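Local coordinates for protein Uly1 (Catenovulum maritimum, PDB 7DRQ) that probably cleaves the algal polysaccharide ulvan as a calcium-binding lyase of polysaccharide lyase family 24, at residues Phe396-Tyr410 and Val421-Arg433. Numbering follows the deposited sequence.
Sequences FPPASQLYTAGENIY and VEQAKGGTNDFTR
Ile-409 and Ala-424 exchange backbone hydrogen bonds as an antiparallel hydrogen-bonded pair, Ile-409 N lying 2.9 Å from Ala-424 O. Gly-426 N extends the pairing to Glu-407 O; a side chain on Gly-426 would crowd that same oxygen, which suits glycine to the place. At the exposed end, Lys-425 NZ meets Glu-407 OE1 in a salt bridge whose hydrogen bond is weak at 3.3 Å. On the face bearing Tyr-410, the Gln-423 side chain runs alongside the phenol, its amide nearly perpendicular to the ring (87°) yet stacked on the amide of Asn-408. A water O donates to Gln-423 OE1 at 2.8 Å. With an alanine here the Asn-408 amide is likely to lose the flat group stacked on it, and the water its acceptor. On the other face, Ala-424 is small enough to set CB over the centre of the Phe-431 ring, while Ile-409, with CG1 between backbone N and carbonyl carbon (chi1 58°), brings CD1 within 3.6 Å of Phe-431 CZ. Phe-396 and Phe-431 form an offset edge-to-face pair, the edge of Phe-396 toward Phe-431, planes 69° apart. Ile-409 and Phe-396 pack on strands 359-369 and 372-383, joining the four-stranded antiparallel sheet 403-436 to its neighbour, consistent with adjacent blades of a beta-propeller.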
loop_
_atom_site.group_PDB
_atom_site.type_symbol
_atom_site.label_atom_id
_atom_site.label_comp_id
_atom_site.label_asym_id
_atom_site.label_seq_id
_atom_site.Cartn_x
_atom_site.Cartn_y
_atom_site.Cartn_z
ATOM N N PHE A 396 -7.611 15.561 -17.140
ATOM C CA PHE A 396 -7.738 14.955 -15.822
ATOM C C PHE A 396 -6.888 15.738 -14.830
ATOM O O PHE A 396 -5.761 16.128 -15.169
ATOM C CB PHE A 396 -7.298 13.483 -15.856
ATOM C CG PHE A 396 -7.566 12.740 -14.584
ATOM C CD1 PHE A 396 -8.862 12.381 -14.240
ATOM C CD2 PHE A 396 -6.531 12.405 -13.731
ATOM C CE1 PHE A 396 -9.122 11.698 -13.055
ATOM C CE2 PHE A 396 -6.781 11.722 -12.543
ATOM C CZ PHE A 396 -8.083 11.372 -12.204
ATOM N N PRO A 397 -7.381 15.984 -13.616
ATOM C CA PRO A 397 -6.643 16.844 -12.676
ATOM C C PRO A 397 -5.458 16.114 -12.072
ATOM O O PRO A 397 -5.303 14.895 -12.254
ATOM C CB PRO A 397 -7.701 17.181 -11.609
ATOM C CG PRO A 397 -8.599 16.016 -11.620
ATOM C CD PRO A 397 -8.697 15.606 -13.075
ATOM N N PRO A 398 -4.595 16.822 -11.342
ATOM C CA PRO A 398 -3.447 16.157 -10.708
ATOM C C PRO A 398 -3.836 15.276 -9.533
ATOM O O PRO A 398 -3.448 15.558 -8.399
ATOM C CB PRO A 398 -2.573 17.333 -10.245
ATOM C CG PRO A 398 -3.044 18.507 -11.046
ATOM C CD PRO A 398 -4.508 18.287 -11.218
ATOM N N ALA A 399 -4.591 14.214 -9.776
ATOM C CA ALA A 399 -4.948 13.280 -8.719
ATOM C C ALA A 399 -4.092 12.029 -8.851
ATOM O O ALA A 399 -3.755 11.617 -9.954
ATOM C CB ALA A 399 -6.432 12.918 -8.788
ATOM N N SER A 400 -3.739 11.429 -7.717
ATOM C CA SER A 400 -2.837 10.280 -7.700
ATOM C C SER A 400 -3.515 8.966 -7.343
ATOM O O SER A 400 -2.890 7.909 -7.490
ATOM C CB SER A 400 -1.682 10.533 -6.718
ATOM O OG SER A 400 -2.169 10.607 -5.390
ATOM N N GLN A 401 -4.768 8.994 -6.885
ATOM C CA GLN A 401 -5.469 7.775 -6.512
ATOM C C GLN A 401 -6.932 7.876 -6.923
ATOM O O GLN A 401 -7.480 8.971 -7.063
ATOM C CB GLN A 401 -5.321 7.498 -5.000
ATOM C CG GLN A 401 -3.965 6.847 -4.701
ATOM C CD GLN A 401 -3.765 6.458 -3.255
ATOM O OE1 GLN A 401 -4.283 5.438 -2.792
ATOM N NE2 GLN A 401 -2.982 7.254 -2.536
ATOM N N LEU A 402 -7.553 6.718 -7.148
ATOM C CA LEU A 402 -8.976 6.631 -7.460
ATOM C C LEU A 402 -9.650 5.677 -6.487
ATOM O O LEU A 402 -9.071 4.658 -6.095
ATOM C CB LEU A 402 -9.228 6.139 -8.894
ATOM C CG LEU A 402 -9.388 7.077 -10.087
ATOM C CD1 LEU A 402 -9.948 6.261 -11.262
ATOM C CD2 LEU A 402 -10.274 8.284 -9.771
ATOM N N TYR A 403 -10.884 5.998 -6.114
ATOM C CA TYR A 403 -11.681 5.188 -5.211
ATOM C C TYR A 403 -13.051 4.935 -5.837
ATOM O O TYR A 403 -13.430 5.565 -6.831
ATOM C CB TYR A 403 -11.817 5.888 -3.850
ATOM C CG TYR A 403 -10.474 6.296 -3.311
ATOM C CD1 TYR A 403 -9.668 5.374 -2.652
ATOM C CD2 TYR A 403 -9.987 7.589 -3.487
ATOM C CE1 TYR A 403 -8.432 5.729 -2.168
ATOM C CE2 TYR A 403 -8.746 7.951 -3.001
ATOM C CZ TYR A 403 -7.973 7.015 -2.347
ATOM O OH TYR A 403 -6.738 7.364 -1.847
ATOM N N THR A 404 -13.813 4.014 -5.243
ATOM C CA THR A 404 -15.133 3.738 -5.791
ATOM C C THR A 404 -16.095 3.328 -4.690
ATOM O O THR A 404 -15.707 2.723 -3.684
ATOM C CB THR A 404 -15.091 2.659 -6.894
ATOM O OG1 THR A 404 -16.337 2.656 -7.605
ATOM C CG2 THR A 404 -14.820 1.248 -6.316
ATOM N N ALA A 405 -17.357 3.696 -4.887
ATOM C CA ALA A 405 -18.445 3.261 -4.028
ATOM C C ALA A 405 -19.730 3.473 -4.803
ATOM O O ALA A 405 -19.866 4.471 -5.516
ATOM C CB ALA A 405 -18.486 4.021 -2.691
ATOM N N GLY A 406 -20.654 2.524 -4.680
ATOM C CA GLY A 406 -21.881 2.617 -5.449
ATOM C C GLY A 406 -21.576 2.725 -6.925
ATOM O O GLY A 406 -20.645 2.096 -7.436
ATOM N N GLU A 407 -22.337 3.563 -7.625
ATOM C CA GLU A 407 -22.108 3.705 -9.056
ATOM C C GLU A 407 -20.985 4.677 -9.394
ATOM O O GLU A 407 -20.762 4.942 -10.583
ATOM C CB GLU A 407 -23.397 4.160 -9.746
ATOM C CG GLU A 407 -23.835 5.561 -9.381
ATOM C CD GLU A 407 -24.952 6.073 -10.278
ATOM O OE1 GLU A 407 -25.387 5.337 -11.185
ATOM O OE2 GLU A 407 -25.385 7.222 -10.090
ATOM N N ASN A 408 -20.268 5.211 -8.404
ATOM C CA ASN A 408 -19.369 6.336 -8.624
ATOM C C ASN A 408 -17.901 5.962 -8.459
ATOM O O ASN A 408 -17.549 4.958 -7.836
ATOM C CB ASN A 408 -19.687 7.481 -7.654
ATOM C CG ASN A 408 -21.082 8.014 -7.841
ATOM O OD1 ASN A 408 -21.500 8.295 -8.963
ATOM N ND2 ASN A 408 -21.819 8.138 -6.748
ATOM N N ILE A 409 -17.045 6.813 -9.023
ATOM C CA ILE A 409 -15.635 6.852 -8.662
ATOM C C ILE A 409 -15.361 8.194 -7.994
ATOM O O ILE A 409 -16.102 9.166 -8.165
ATOM C CB ILE A 409 -14.693 6.644 -9.871
ATOM C CG1 ILE A 409 -14.959 7.705 -10.946
ATOM C CG2 ILE A 409 -14.830 5.218 -10.412
ATOM C CD1 ILE A 409 -13.970 7.632 -12.146
ATOM N N TYR A 410 -14.277 8.242 -7.224
ATOM C CA TYR A 410 -13.979 9.407 -6.405
ATOM C C TYR A 410 -12.503 9.756 -6.467
ATOM O O TYR A 410 -11.647 8.869 -6.486
ATOM C CB TYR A 410 -14.347 9.188 -4.937
ATOM C CG TYR A 410 -15.792 8.885 -4.708
ATOM C CD1 TYR A 410 -16.708 9.911 -4.490
ATOM C CD2 TYR A 410 -16.251 7.573 -4.691
ATOM C CE1 TYR A 410 -18.042 9.637 -4.263
ATOM C CE2 TYR A 410 -17.586 7.294 -4.476
ATOM C CZ TYR A 410 -18.472 8.327 -4.258
ATOM O OH TYR A 410 -19.802 8.053 -4.044
ATOM N N VAL A 421 -13.782 15.890 -1.675
ATOM C CA VAL A 421 -14.192 14.723 -2.452
ATOM C C VAL A 421 -14.738 15.204 -3.786
ATOM O O VAL A 421 -15.636 16.051 -3.825
ATOM C CB VAL A 421 -15.258 13.883 -1.732
ATOM C CG1 VAL A 421 -15.661 12.690 -2.612
ATOM C CG2 VAL A 421 -14.767 13.420 -0.360
ATOM N N GLU A 422 -14.200 14.670 -4.877
ATOM C CA GLU A 422 -14.754 14.868 -6.209
ATOM C C GLU A 422 -15.345 13.550 -6.669
ATOM O O GLU A 422 -14.793 12.487 -6.378
ATOM C CB GLU A 422 -13.685 15.330 -7.190
ATOM C CG GLU A 422 -12.896 16.507 -6.662
ATOM C CD GLU A 422 -13.072 17.747 -7.491
ATOM O OE1 GLU A 422 -12.482 18.782 -7.109
ATOM O OE2 GLU A 422 -13.788 17.689 -8.524
ATOM N N GLN A 423 -16.470 13.609 -7.369
ATOM C CA GLN A 423 -17.188 12.386 -7.704
ATOM C C GLN A 423 -17.582 12.404 -9.169
ATOM O O GLN A 423 -17.931 13.453 -9.711
ATOM C CB GLN A 423 -18.420 12.237 -6.795
ATOM C CG GLN A 423 -19.641 11.611 -7.404
ATOM C CD GLN A 423 -20.852 11.766 -6.494
ATOM O OE1 GLN A 423 -20.718 11.790 -5.268
ATOM N NE2 GLN A 423 -22.032 11.890 -7.088
ATOM N N ALA A 424 -17.503 11.240 -9.808
ATOM C CA ALA A 424 -17.926 11.066 -11.193
ATOM C C ALA A 424 -18.686 9.756 -11.302
ATOM O O ALA A 424 -18.368 8.787 -10.610
ATOM C CB ALA A 424 -16.734 11.047 -12.165
ATOM N N LYS A 425 -19.700 9.731 -12.165
ATOM C CA LYS A 425 -20.358 8.465 -12.466
ATOM C C LYS A 425 -19.356 7.528 -13.117
ATOM O O LYS A 425 -18.587 7.946 -13.984
ATOM C CB LYS A 425 -21.556 8.682 -13.392
ATOM C CG LYS A 425 -22.221 7.376 -13.855
ATOM C CD LYS A 425 -23.710 7.559 -14.141
ATOM C CE LYS A 425 -24.410 6.223 -14.374
ATOM N NZ LYS A 425 -23.603 5.059 -13.904
ATOM N N GLY A 426 -19.351 6.266 -12.689
ATOM C CA GLY A 426 -18.437 5.303 -13.279
ATOM C C GLY A 426 -18.636 5.238 -14.776
ATOM O O GLY A 426 -19.763 5.433 -15.254
ATOM N N GLY A 427 -17.569 4.966 -15.524
ATOM C CA GLY A 427 -17.649 4.951 -16.966
ATOM C C GLY A 427 -17.572 6.314 -17.611
ATOM O O GLY A 427 -17.720 6.409 -18.836
ATOM N N THR A 428 -17.337 7.370 -16.828
ATOM C CA THR A 428 -17.268 8.735 -17.332
ATOM C C THR A 428 -16.031 9.431 -16.783
ATOM O O THR A 428 -15.340 8.926 -15.896
ATOM C CB THR A 428 -18.511 9.560 -16.955
ATOM O OG1 THR A 428 -18.399 10.006 -15.590
ATOM C CG2 THR A 428 -19.799 8.742 -17.139
ATOM N N ASN A 429 -15.775 10.626 -17.319
ATOM C CA ASN A 429 -14.726 11.515 -16.831
ATOM C C ASN A 429 -15.316 12.828 -16.310
ATOM O O ASN A 429 -14.658 13.873 -16.343
ATOM C CB ASN A 429 -13.703 11.779 -17.938
ATOM C CG ASN A 429 -12.479 12.549 -17.456
ATOM O OD1 ASN A 429 -11.934 12.297 -16.371
ATOM N ND2 ASN A 429 -12.053 13.512 -18.263
ATOM N N ASP A 430 -16.545 12.793 -15.796
ATOM C CA ASP A 430 -17.269 14.029 -15.461
ATOM C C ASP A 430 -17.317 14.189 -13.943
ATOM O O ASP A 430 -18.284 13.796 -13.283
ATOM C CB ASP A 430 -18.656 14.011 -16.067
ATOM C CG ASP A 430 -18.624 14.041 -17.584
ATOM O OD1 ASP A 430 -17.803 14.797 -18.154
ATOM O OD2 ASP A 430 -19.422 13.302 -18.201
ATOM N N PHE A 431 -16.272 14.793 -13.396
ATOM C CA PHE A 431 -16.167 14.986 -11.962
ATOM C C PHE A 431 -16.795 16.303 -11.540
ATOM O O PHE A 431 -16.755 17.297 -12.270
ATOM C CB PHE A 431 -14.703 14.955 -11.519
ATOM C CG PHE A 431 -14.092 13.589 -11.585
ATOM C CD1 PHE A 431 -13.546 13.125 -12.772
ATOM C CD2 PHE A 431 -14.090 12.761 -10.470
ATOM C CE1 PHE A 431 -12.987 11.839 -12.847
ATOM C CE2 PHE A 431 -13.531 11.482 -10.529
ATOM C CZ PHE A 431 -12.979 11.029 -11.722
ATOM N N THR A 432 -17.376 16.293 -10.346
ATOM C CA THR A 432 -17.818 17.506 -9.675
ATOM C C THR A 432 -17.401 17.431 -8.215
ATOM O O THR A 432 -17.381 16.348 -7.617
ATOM C CB THR A 432 -19.337 17.699 -9.764
ATOM O OG1 THR A 432 -19.993 16.603 -9.123
ATOM C CG2 THR A 432 -19.802 17.772 -11.203
ATOM N N ARG A 433 -17.075 18.587 -7.630
ATOM C CA ARG A 433 -16.757 18.597 -6.211
ATOM C C ARG A 433 -18.035 18.459 -5.390
ATOM O O ARG A 433 -18.982 19.236 -5.548
ATOM C CB ARG A 433 -16.013 19.864 -5.801
ATOM C CG ARG A 433 -15.546 19.752 -4.354
ATOM C CD ARG A 433 -14.403 20.671 -4.030
ATOM N NE ARG A 433 -13.177 20.301 -4.723
ATOM C CZ ARG A 433 -12.008 20.883 -4.494
ATOM N NH1 ARG A 433 -11.919 21.853 -3.590
ATOM N NH2 ARG A 433 -10.932 20.507 -5.161
HETATM O O HOH W 1 -21.331 9.797 -3.333
#